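Local atomic coordinates of glycerol Dehydrogenase (Unidentified, PDB entry 5XN8), a protein that catalyses the NAD-dependent oxidation of glycerol to dihydroxyacetone, and probably also oxidises other small diols such as 1,2-propanediol. Residues A[4-9]-A[245-250]. Sequence-based numbering, arbitrary orientation.
Sequences VIQSPG and FESSGL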
loop_
_atom_site.group_PDB
_atom_site.type_symbol
_atom_site.label_atom_id
_atom_site.label_comp_id
_atom_site.label_asym_id
_atom_site.label_seq_id
_atom_site.Cartn_x
_atom_site.Cartn_y
_atom_site.Cartn_z
ATOM N N VAL A 4 9.321 -8.923 35.360
ATOM C CA VAL A 4 9.800 -10.275 35.650
ATOM C C VAL A 4 9.356 -11.228 34.563
ATOM O O VAL A 4 8.242 -11.127 34.063
ATOM C CB VAL A 4 9.318 -10.801 37.024
ATOM C CG1 VAL A 4 10.049 -12.094 37.395
ATOM C CG2 VAL A 4 9.537 -9.749 38.113
ATOM N N ILE A 5 10.256 -12.136 34.193
ATOM C CA ILE A 5 9.944 -13.267 33.317
ATOM C C ILE A 5 10.588 -14.510 33.929
ATOM O O ILE A 5 11.723 -14.449 34.411
ATOM C CB ILE A 5 10.437 -13.023 31.861
ATOM C CG1 ILE A 5 10.072 -14.197 30.946
ATOM C CG2 ILE A 5 11.945 -12.770 31.801
ATOM C CD1 ILE A 5 10.282 -13.909 29.475
ATOM N N GLN A 6 9.858 -15.627 33.944
ATOM C CA GLN A 6 10.436 -16.904 34.369
ATOM C C GLN A 6 10.258 -17.964 33.300
ATOM O O GLN A 6 9.449 -17.819 32.385
ATOM C CB GLN A 6 9.924 -17.355 35.748
ATOM C CG GLN A 6 8.421 -17.554 35.911
ATOM C CD GLN A 6 8.059 -17.913 37.346
ATOM O OE1 GLN A 6 8.178 -17.083 38.268
ATOM N NE2 GLN A 6 7.650 -19.159 37.556
ATOM N N SER A 7 11.069 -19.008 33.395
ATOM C CA SER A 7 11.126 -20.041 32.376
ATOM C C SER A 7 11.609 -21.358 32.973
ATOM O O SER A 7 12.319 -21.350 33.984
ATOM C CB SER A 7 12.074 -19.599 31.250
ATOM O OG SER A 7 12.036 -20.482 30.132
ATOM N N PRO A 8 11.213 -22.497 32.369
ATOM C CA PRO A 8 11.917 -23.736 32.693
ATOM C C PRO A 8 13.350 -23.665 32.173
ATOM O O PRO A 8 13.581 -23.073 31.118
ATOM C CB PRO A 8 11.125 -24.797 31.915
ATOM C CG PRO A 8 10.518 -24.045 30.786
ATOM C CD PRO A 8 10.134 -22.733 31.395
ATOM N N GLY A 9 14.288 -24.250 32.910
ATOM C CA GLY A 9 15.714 -24.262 32.541
ATOM C C GLY A 9 15.994 -24.663 31.101
ATOM O O GLY A 9 16.761 -23.989 30.418
ATOM N N PHE A 245 1.282 -16.950 29.506
ATOM C CA PHE A 245 0.288 -16.799 30.585
ATOM C C PHE A 245 0.942 -16.508 31.944
ATOM O O PHE A 245 0.438 -15.682 32.716
ATOM C CB PHE A 245 -0.699 -17.991 30.625
ATOM C CG PHE A 245 -0.337 -19.092 31.600
ATOM C CD1 PHE A 245 -0.665 -18.985 32.945
ATOM C CD2 PHE A 245 0.296 -20.252 31.160
ATOM C CE1 PHE A 245 -0.345 -19.999 33.840
ATOM C CE2 PHE A 245 0.624 -21.264 32.048
ATOM C CZ PHE A 245 0.304 -21.143 33.393
ATOM N N GLU A 246 2.062 -17.176 32.223
ATOM C CA GLU A 246 2.701 -17.095 33.535
ATOM C C GLU A 246 3.449 -15.785 33.757
ATOM O O GLU A 246 3.421 -15.243 34.867
ATOM C CB GLU A 246 3.656 -18.277 33.736
ATOM C CG GLU A 246 4.216 -18.388 35.148
ATOM C CD GLU A 246 5.049 -19.634 35.343
ATOM O OE1 GLU A 246 6.039 -19.821 34.593
ATOM O OE2 GLU A 246 4.711 -20.431 36.250
ATOM N N SER A 247 4.132 -15.299 32.714
ATOM C CA SER A 247 4.971 -14.100 32.795
ATOM C C SER A 247 4.397 -12.850 32.110
ATOM O O SER A 247 4.962 -11.759 32.258
ATOM C CB SER A 247 6.362 -14.406 32.228
ATOM O OG SER A 247 7.019 -15.387 33.017
ATOM N N SER A 248 3.302 -12.987 31.362
ATOM C CA SER A 248 2.594 -11.817 30.819
ATOM C C SER A 248 1.255 -11.618 31.537
ATOM O O SER A 248 0.962 -10.509 31.975
ATOM C CB SER A 248 2.426 -11.935 29.299
ATOM O OG SER A 248 2.681 -10.697 28.652
ATOM N N GLY A 249 0.450 -12.678 31.653
ATOM C CA GLY A 249 -0.751 -12.681 32.515
ATOM C C GLY A 249 -2.003 -13.362 31.950
ATOM O O GLY A 249 -2.177 -13.440 30.721
ATOM N N LEU A 250 -2.860 -13.840 32.868
ATOM C CA LEU A 250 -4.225 -14.286 32.584
ATOM C C LEU A 250 -5.215 -13.149 32.845
ATOM O O LEU A 250 -4.934 -12.240 33.620
ATOM C CB LEU A 250 -4.633 -15.442 33.509
ATOM C CG LEU A 250 -3.784 -16.708 33.527
ATOM C CD1 LEU A 250 -4.172 -17.572 34.719
ATOM C CD2 LEU A 250 -3.964 -17.482 32.236
#
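Ser247, in the last turn of helix 228-247, reaches the N-terminal strand of this iron-containing alcohol dehydrogenase fold and takes a hydrogen bond from the backbone amide of Gln6. The bond from Gln6 N to Ser247 OG is 3.0 Å long and nearly straight, at 175° about the hydrogen. Through Ser247 the helix end thus touches a strand whose Val4 to Gln6 pair in an antiparallel ladder with a strand of the second subunit, so the sheet runs on across the interface. Ser247 has OG anti to its carbonyl carbon (chi1 -64°), which turns the hydroxyl to the strand. This is the tight part of the contact: Ser247 CB lies 3.9 Å from both CA and CG1 of Ile5, while Ala198 and Ala199 of helix 197-223 pack on the isoleucine as well.

One residue back, Glu246 runs extended to the strand and crosses the Gln6 side chain at about a right angle, with carboxylate and amide planes 60° apart. The carboxylate is held mainly from outside the pair: Ala126 N bonds to OE2 and Asn146 ND2 to OE1, close to Ser125 and Leu127, which probably bind NAD(+). Gln6 OE1 accepts a hydrogen bond from Lys10 NZ of the second subunit.

Looser is the far side, although most of it is still buried. Beyond Gln6 the chain leaves the helix, and Gly249, the first residue past the helix to depart from helical angles, has positive phi. Gly9 and Leu250, at the far ends, are partly exposed. Back beside the amide, Glu246 OE1 rests 3.5 Å from Gln6 CG.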